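Local atomic coordinates of listeria nuclear targeted protein A (Listeria monocytogenes, PDB entry 4CIH), a protein that relieves the repression of host interferon-stimulated immune genes by binding the chromatin repressor BAHD1 and blocking its recruitment to them. Residues S38-D41 with L42-N46; W89-F92 with K93-I97. The protein carries 2 engineered substitutions. All blocks are in the same frame, centred on the assembly; numbering follows the deposited sequence.

Interaction 1. Residues S38-D41 with L42-N46; sequences SWSD and LDFAN
The carbonyl of D41 meets the backbone amides of F44 and A45, and this one oxygen accepts two hydrogen bonds where the loop after helix 8-34 passes into helix 42-63. F44 N lies 2.8 Å from D41 O, but it comes from above the carbonyl plane, 57° out of it, and its N-H is clearly bent. A45 N, 3.1 Å from D41 O, is met almost head-on by the carbonyl, with a straighter N-H, in the i to i+4 pattern of a helical turn. A little further back, W39 O takes a weak bond from D41 N at 3.4 Å, and F44 CB rests against the same oxygen, 3.3 Å from W39 O.

The polar end of S40 is satisfied differently. Its hydroxyl is hydrogen-bonded to T33 OG1 of helix 8-34, while in the plane of the F44 ring it touches the edge, with S40 OG 3.1 Å from F44 CD2. F44 reaches this position because its CG stands anti to the backbone N (chi1 158°), laying the ring back along the loop. There W39 turns the CD1 edge of its indole toward the F44 face, in an offset edge-to-face pair with planes at 80°; W39 CD1 is 4.0 Å from F44 CE2. W39 is poorly ordered, so its side of the pair is the less certain. A45 packs its methyl group on I29 and T33.

The example illustrates economy at a helix start: one carbonyl serves two amides, and one hydroxyl ties the loop to helix 8-34 while its oxygen also lies beside the F44 ring hydrogens, which probably suit its partial negative charge. D41 O and S40 OG are thus met by N-H and hydroxyl partners, and the exposed aromatic pair adds weaker dispersion contacts.

Interaction 2. Residues W89-F92 with K93-I97; sequences WSEF and KIERI
K93 folds back along helix 77-103 over the residue one turn earlier, W89. K93 CB lies 3.7 Å from S90 O. At the next atom the chain turns beside the backbone N, with CG anti to the carbonyl carbon (chi1 -66°), which brings K93 CG to 3.3 Å from W89 O. CD then passes over one face of the indole, K93 CD standing 4.4 Å from W89 CZ2. Bends in the remaining torsions carry NZ to E23 of helix 8-34, with which it forms a long, weak ion pair.

R96 makes the other basic contact by a different route, its CG standing anti to the backbone N. R96 N donates to F92 O at 2.7 Å, and R96 CB sits on the same oxygen. The guanidinium swings round at chi3 until R96 NH1 is 3.7 Å from F92 CZ, its plane inclined at 74° to the ring. Y118 also meets the F92 ring, edge-to-face.

On the flank carrying E91 and E95, the two OE1 atoms of these acids are 4.3 Å apart. Along one helix, then, the K93 alkyl chain crosses an indole face, the R96 guanidinium lies beside a phenyl ring, and both cations reach E23 by long, weak ion pairs that would probably help to balance their charge, whereas the neighbouring acidic pair would be mutually unfavourable and may rely on solvent for screening.

Interaction 1 opens helix 42-63 near one end of the elongated four-helical bundle, about 23 Å from the centre of the chain, whereas interaction 2 occupies the middle of helix 77-103, about 5 Å from that centre. Their own centres are about 22 Å apart and their nearest atoms about 9 Å, so they do not touch. What relates them is a common pair of helices. Helix 42-63, begun at interaction 1, meets I94 at Q60 and I97 at I49 and M56. The loop-to-helix turn and the middle of helix 77-103 both pack against helix 8-34, S40 and A45 at T33, K93 and I94 at F19.

Interaction 1. Residues S38-D41 with L42-N46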
ATOM      1  N   SER A  38      19.302  13.589 -14.807  1.00 53.34           N
ATOM      2  CA  SER A  38      20.627  13.095 -15.240  1.00 69.59           C
ATOM      3  C   SER A  38      21.133  11.755 -14.685  1.00 80.63           C
ATOM      4  O   SER A  38      21.735  10.964 -15.420  1.00 67.62           O
ATOM      5  CB  SER A  38      21.704  14.177 -15.036  1.00 72.41           C
ATOM      6  OG  SER A  38      22.268  14.140 -13.729  1.00 62.13           O
ATOM      7  N   TRP A  39      20.926  11.545 -13.384  1.00 93.76           N
ATOM      8  CA  TRP A  39      21.347  10.332 -12.673  1.00111.60           C
ATOM      9  C   TRP A  39      20.278   9.242 -12.781  1.00110.61           C
ATOM     10  O   TRP A  39      20.572   8.056 -12.592  1.00121.51           O
ATOM     11  CB  TRP A  39      21.625  10.654 -11.194  1.00117.64           C
ATOM     12  CG  TRP A  39      20.569  11.544 -10.568  1.00128.58           C
ATOM     13  CD1 TRP A  39      19.278  11.190 -10.257  1.00135.17           C
ATOM     14  CD2 TRP A  39      20.706  12.937 -10.201  1.00128.53           C
ATOM     15  NE1 TRP A  39      18.606  12.271  -9.722  1.00131.73           N
ATOM     16  CE2 TRP A  39      19.458  13.354  -9.676  1.00129.82           C
ATOM     17  CE3 TRP A  39      21.757  13.869 -10.268  1.00114.45           C
ATOM     18  CZ2 TRP A  39      19.239  14.660  -9.213  1.00121.29           C
ATOM     19  CZ3 TRP A  39      21.534  15.168  -9.814  1.00114.35           C
ATOM     20  CH2 TRP A  39      20.285  15.551  -9.292  1.00116.78           C
ATOM     21  N   SER A  40      19.054   9.662 -13.111  1.00101.20           N
ATOM     22  CA  SER A  40      17.878   8.788 -13.144  1.00 88.45           C
ATOM     23  C   SER A  40      17.546   8.250 -14.545  1.00 75.63           C
ATOM     24  O   SER A  40      16.653   8.755 -15.241  1.00 66.68           O
ATOM     25  CB  SER A  40      16.659   9.497 -12.519  1.00 89.25           C
ATOM     26  OG  SER A  40      15.755   8.569 -11.924  1.00 82.01           O
ATOM     27  N   ASP A  41      18.273   7.215 -14.952  1.00 61.04           N
ATOM     28  CA  ASP A  41      17.867   6.438 -16.106  1.00 62.47           C
ATOM     29  C   ASP A  41      17.037   5.258 -15.688  1.00 52.36           C
ATOM     30  O   ASP A  41      16.843   4.978 -14.506  1.00 48.68           O
ATOM     31  CB  ASP A  41      19.056   5.913 -16.899  1.00 67.18           C
ATOM     32  CG  ASP A  41      19.719   6.990 -17.679  1.00 64.14           C
ATOM     33  OD1 ASP A  41      19.307   8.143 -17.471  1.00 56.69           O
ATOM     34  OD2 ASP A  41      20.643   6.687 -18.468  1.00 69.03           O
ATOM     35  N   LEU A  42      16.653   4.519 -16.708  1.00 41.44           N
ATOM     36  CA  LEU A  42      15.745   3.433 -16.564  1.00 45.36           C
ATOM     37  C   LEU A  42      16.385   2.341 -15.727  1.00 49.63           C
ATOM     38  O   LEU A  42      15.691   1.492 -15.185  1.00 53.17           O
ATOM     39  CB  LEU A  42      15.357   2.940 -17.953  1.00 44.71           C
ATOM     40  CG  LEU A  42      13.864   2.689 -18.186  1.00 48.09           C
ATOM     41  CD1 LEU A  42      13.006   3.478 -17.207  1.00 48.89           C
ATOM     42  CD2 LEU A  42      13.490   2.962 -19.638  1.00 58.07           C
ATOM     43  N   ASP A  43      17.704   2.391 -15.585  1.00 43.90           N
ATOM     44  CA  ASP A  43      18.378   1.432 -14.721  1.00 49.75           C
ATOM     45  C   ASP A  43      18.475   1.881 -13.269  1.00 47.12           C
ATOM     46  O   ASP A  43      18.516   1.047 -12.356  1.00 44.00           O
ATOM     47  CB  ASP A  43      19.765   1.107 -15.265  1.00 50.62           C
ATOM     48  CG  ASP A  43      19.706   0.404 -16.604  1.00 47.92           C
ATOM     49  OD1 ASP A  43      18.599   0.344 -17.197  1.00 41.67           O
ATOM     50  OD2 ASP A  43      20.762  -0.111 -17.045  1.00 51.85           O
ATOM     51  N   PHE A  44      18.525   3.192 -13.058  1.00 41.32           N
ATOM     52  CA  PHE A  44      18.707   3.701 -11.733  1.00 33.43           C
ATOM     53  C   PHE A  44      17.385   3.518 -11.004  1.00 35.51           C
ATOM     54  O   PHE A  44      17.326   2.890  -9.950  1.00 33.95           O
ATOM     55  CB  PHE A  44      19.139   5.168 -11.776  1.00 35.15           C
ATOM     56  CG  PHE A  44      18.862   5.935 -10.502  1.00 39.08           C
ATOM     57  CD1 PHE A  44      19.512   5.622  -9.318  1.00 38.24           C
ATOM     58  CD2 PHE A  44      17.948   6.980 -10.495  1.00 44.19           C
ATOM     59  CE1 PHE A  44      19.276   6.346  -8.157  1.00 41.60           C
ATOM     60  CE2 PHE A  44      17.683   7.694  -9.333  1.00 48.15           C
ATOM     61  CZ  PHE A  44      18.347   7.375  -8.156  1.00 44.73           C
ATOM     62  N   ALA A  45      16.336   4.106 -11.560  1.00 33.09           N
ATOM     63  CA  ALA A  45      14.978   3.909 -11.086  1.00 34.21           C
ATOM     64  C   ALA A  45      14.588   2.446 -10.746  1.00 29.47           C
ATOM     65  O   ALA A  45      14.082   2.186  -9.669  1.00 26.82           O
ATOM     66  CB  ALA A  45      14.023   4.466 -12.130  1.00 36.88           C
ATOM     67  N   ASN A  46      14.848   1.501 -11.648  1.00 26.60           N
ATOM     68  CA  ASN A  46      14.331   0.137 -11.497  1.00 27.53           C
ATOM     69  C   ASN A  46      14.966  -0.605 -10.309  1.00 28.27           C
ATOM     70  O   ASN A  46      14.374  -1.475  -9.699  1.00 25.98           O
ATOM     71  CB  ASN A  46      14.571  -0.670 -12.797  1.00 28.39           C
ATOM     72  CG  ASN A  46      13.628  -0.280 -13.940  1.00 28.60           C
ATOM     73  OD1 ASN A  46      12.507   0.143 -13.713  1.00 34.08           O
ATOM     74  ND2 ASN A  46      14.089  -0.443 -15.185  1.00 26.77           N
TER

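Interaction 2. Residues W89-F92 with K93-I97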
ATOM      1  N   TRP A  89      -6.871  -1.299  -0.036  1.00 37.46           N
ATOM      2  CA  TRP A  89      -6.069  -0.043   0.016  1.00 40.02           C
ATOM      3  C   TRP A  89      -4.537  -0.224  -0.279  1.00 35.51           C
ATOM      4  O   TRP A  89      -3.973   0.468  -1.130  1.00 49.66           O
ATOM      5  CB  TRP A  89      -6.299   0.592   1.409  1.00 39.44           C
ATOM      6  CG  TRP A  89      -5.661   1.930   1.674  1.00 41.75           C
ATOM      7  CD1 TRP A  89      -6.208   3.151   1.441  1.00 34.97           C
ATOM      8  CD2 TRP A  89      -4.359   2.168   2.234  1.00 41.36           C
ATOM      9  NE1 TRP A  89      -5.318   4.133   1.789  1.00 42.35           N
ATOM     10  CE2 TRP A  89      -4.175   3.556   2.272  1.00 41.32           C
ATOM     11  CE3 TRP A  89      -3.334   1.337   2.701  1.00 40.14           C
ATOM     12  CZ2 TRP A  89      -3.020   4.141   2.787  1.00 54.96           C
ATOM     13  CZ3 TRP A  89      -2.195   1.902   3.180  1.00 54.98           C
ATOM     14  CH2 TRP A  89      -2.034   3.299   3.223  1.00 57.84           C
ATOM     15  N   SER A  90      -3.896  -1.171   0.395  1.00 33.13           N
ATOM     16  CA  SER A  90      -2.475  -1.548   0.148  1.00 32.71           C
ATOM     17  C   SER A  90      -2.129  -2.096  -1.243  1.00 29.85           C
ATOM     18  O   SER A  90      -1.092  -1.740  -1.840  1.00 25.28           O
ATOM     19  CB  SER A  90      -2.114  -2.613   1.148  1.00 32.05           C
ATOM     20  OG  SER A  90      -2.905  -3.759   0.864  1.00 42.81           O
ATOM     21  N   GLU A  91      -2.948  -3.017  -1.756  1.00 29.47           N
ATOM     22  CA  GLU A  91      -2.657  -3.509  -3.083  1.00 34.05           C
ATOM     23  C   GLU A  91      -2.604  -2.330  -4.013  1.00 35.73           C
ATOM     24  O   GLU A  91      -1.547  -1.988  -4.552  1.00 49.16           O
ATOM     25  CB  GLU A  91      -3.662  -4.559  -3.548  1.00 37.88           C
ATOM     26  CG  GLU A  91      -3.138  -5.982  -3.461  1.00 36.44           C
ATOM     27  CD  GLU A  91      -1.929  -6.249  -4.346  1.00 44.97           C
ATOM     28  OE1 GLU A  91      -1.964  -5.919  -5.553  1.00 63.45           O
ATOM     29  OE2 GLU A  91      -0.952  -6.835  -3.854  1.00 36.17           O
ATOM     30  N   PHE A  92      -3.748  -1.685  -4.153  1.00 32.77           N
ATOM     31  CA  PHE A  92      -3.936  -0.553  -5.052  1.00 42.71           C
ATOM     32  C   PHE A  92      -2.683   0.348  -5.211  1.00 38.12           C
ATOM     33  O   PHE A  92      -2.233   0.688  -6.324  1.00 34.37           O
ATOM     34  CB  PHE A  92      -5.106   0.259  -4.510  1.00 41.21           C
ATOM     35  CG  PHE A  92      -5.319   1.543  -5.236  1.00 56.07           C
ATOM     36  CD1 PHE A  92      -5.788   1.544  -6.544  1.00 66.73           C
ATOM     37  CD2 PHE A  92      -5.039   2.744  -4.632  1.00 47.83           C
ATOM     38  CE1 PHE A  92      -5.990   2.727  -7.227  1.00 66.61           C
ATOM     39  CE2 PHE A  92      -5.236   3.933  -5.307  1.00 58.20           C
ATOM     40  CZ  PHE A  92      -5.704   3.928  -6.608  1.00 57.96           C
ATOM     41  N   LYS A  93      -2.126   0.695  -4.064  1.00 32.62           N
ATOM     42  CA  LYS A  93      -0.932   1.519  -3.961  1.00 30.12           C
ATOM     43  C   LYS A  93       0.244   0.718  -4.439  1.00 35.28           C
ATOM     44  O   LYS A  93       1.181   1.228  -5.050  1.00 51.47           O
ATOM     45  CB  LYS A  93      -0.699   1.872  -2.500  1.00 30.41           C
ATOM     46  CG  LYS A  93      -1.781   2.760  -1.905  1.00 37.42           C
ATOM     47  CD  LYS A  93      -1.238   4.039  -1.279  1.00 39.97           C
ATOM     48  CE  LYS A  93      -1.901   5.268  -1.895  1.00 45.46           C
ATOM     49  NZ  LYS A  93      -2.057   6.429  -0.966  1.00 49.58           N
ATOM     50  N   ILE A  94       0.220  -0.567  -4.188  1.00 31.44           N
ATOM     51  CA  ILE A  94       1.305  -1.318  -4.757  1.00 37.38           C
ATOM     52  C   ILE A  94       1.124  -1.382  -6.270  1.00 36.56           C
ATOM     53  O   ILE A  94       1.963  -0.888  -7.017  1.00 29.81           O
ATOM     54  CB  ILE A  94       1.355  -2.691  -4.155  1.00 28.07           C
ATOM     55  CG1 ILE A  94       1.933  -2.545  -2.750  1.00 30.00           C
ATOM     56  CG2 ILE A  94       2.099  -3.621  -5.075  1.00 27.84           C
ATOM     57  CD1 ILE A  94       1.515  -3.657  -1.808  1.00 32.08           C
ATOM     58  N   GLU A  95       0.029  -1.994  -6.712  1.00 34.63           N
ATOM     59  CA  GLU A  95      -0.188  -2.123  -8.126  1.00 32.42           C
ATOM     60  C   GLU A  95       0.182  -0.797  -8.753  1.00 34.27           C
ATOM     61  O   GLU A  95       1.083  -0.726  -9.611  1.00 46.58           O
ATOM     62  CB  GLU A  95      -1.651  -2.505  -8.379  1.00 43.17           C
ATOM     63  CG  GLU A  95      -1.990  -3.042  -9.764  1.00 49.52           C
ATOM     64  CD  GLU A  95      -1.032  -4.097 -10.305  1.00 50.51           C
ATOM     65  OE1 GLU A  95      -0.515  -4.923  -9.530  1.00 48.06           O
ATOM     66  OE2 GLU A  95      -0.817  -4.118 -11.543  1.00 63.37           O
ATOM     67  N   ARG A  96      -0.443   0.276  -8.284  1.00 29.81           N
ATOM     68  CA  ARG A  96      -0.261   1.567  -8.956  1.00 36.87           C
ATOM     69  C   ARG A  96       1.179   2.022  -9.133  1.00 33.62           C
ATOM     70  O   ARG A  96       1.520   2.576 -10.175  1.00 39.21           O
ATOM     71  CB  ARG A  96      -1.156   2.671  -8.356  1.00 42.49           C
ATOM     72  CG  ARG A  96      -1.385   3.798  -9.333  1.00 36.12           C
ATOM     73  CD  ARG A  96      -2.170   4.943  -8.747  1.00 48.30           C
ATOM     74  NE  ARG A  96      -1.383   5.641  -7.735  1.00 39.76           N
ATOM     75  CZ  ARG A  96      -1.920   6.441  -6.840  1.00 39.41           C
ATOM     76  NH1 ARG A  96      -3.235   6.608  -6.843  1.00 36.16           N
ATOM     77  NH2 ARG A  96      -1.139   7.065  -5.959  1.00 41.49           N
ATOM     78  N   ILE A  97       2.043   1.781  -8.148  1.00 41.23           N
ATOM     79  CA  ILE A  97       3.470   1.969  -8.388  1.00 42.71           C
ATOM     80  C   ILE A  97       3.963   1.017  -9.472  1.00 50.18           C
ATOM     81  O   ILE A  97       4.392   1.464 -10.539  1.00 47.47           O
ATOM     82  CB  ILE A  97       4.338   1.819  -7.128  1.00 48.25           C
ATOM     83  CG1 ILE A  97       4.006   2.932  -6.146  1.00 49.07           C
ATOM     84  CG2 ILE A  97       5.810   1.958  -7.503  1.00 44.98           C
ATOM     85  CD1 ILE A  97       4.316   2.578  -4.711  1.00 59.60           C
TER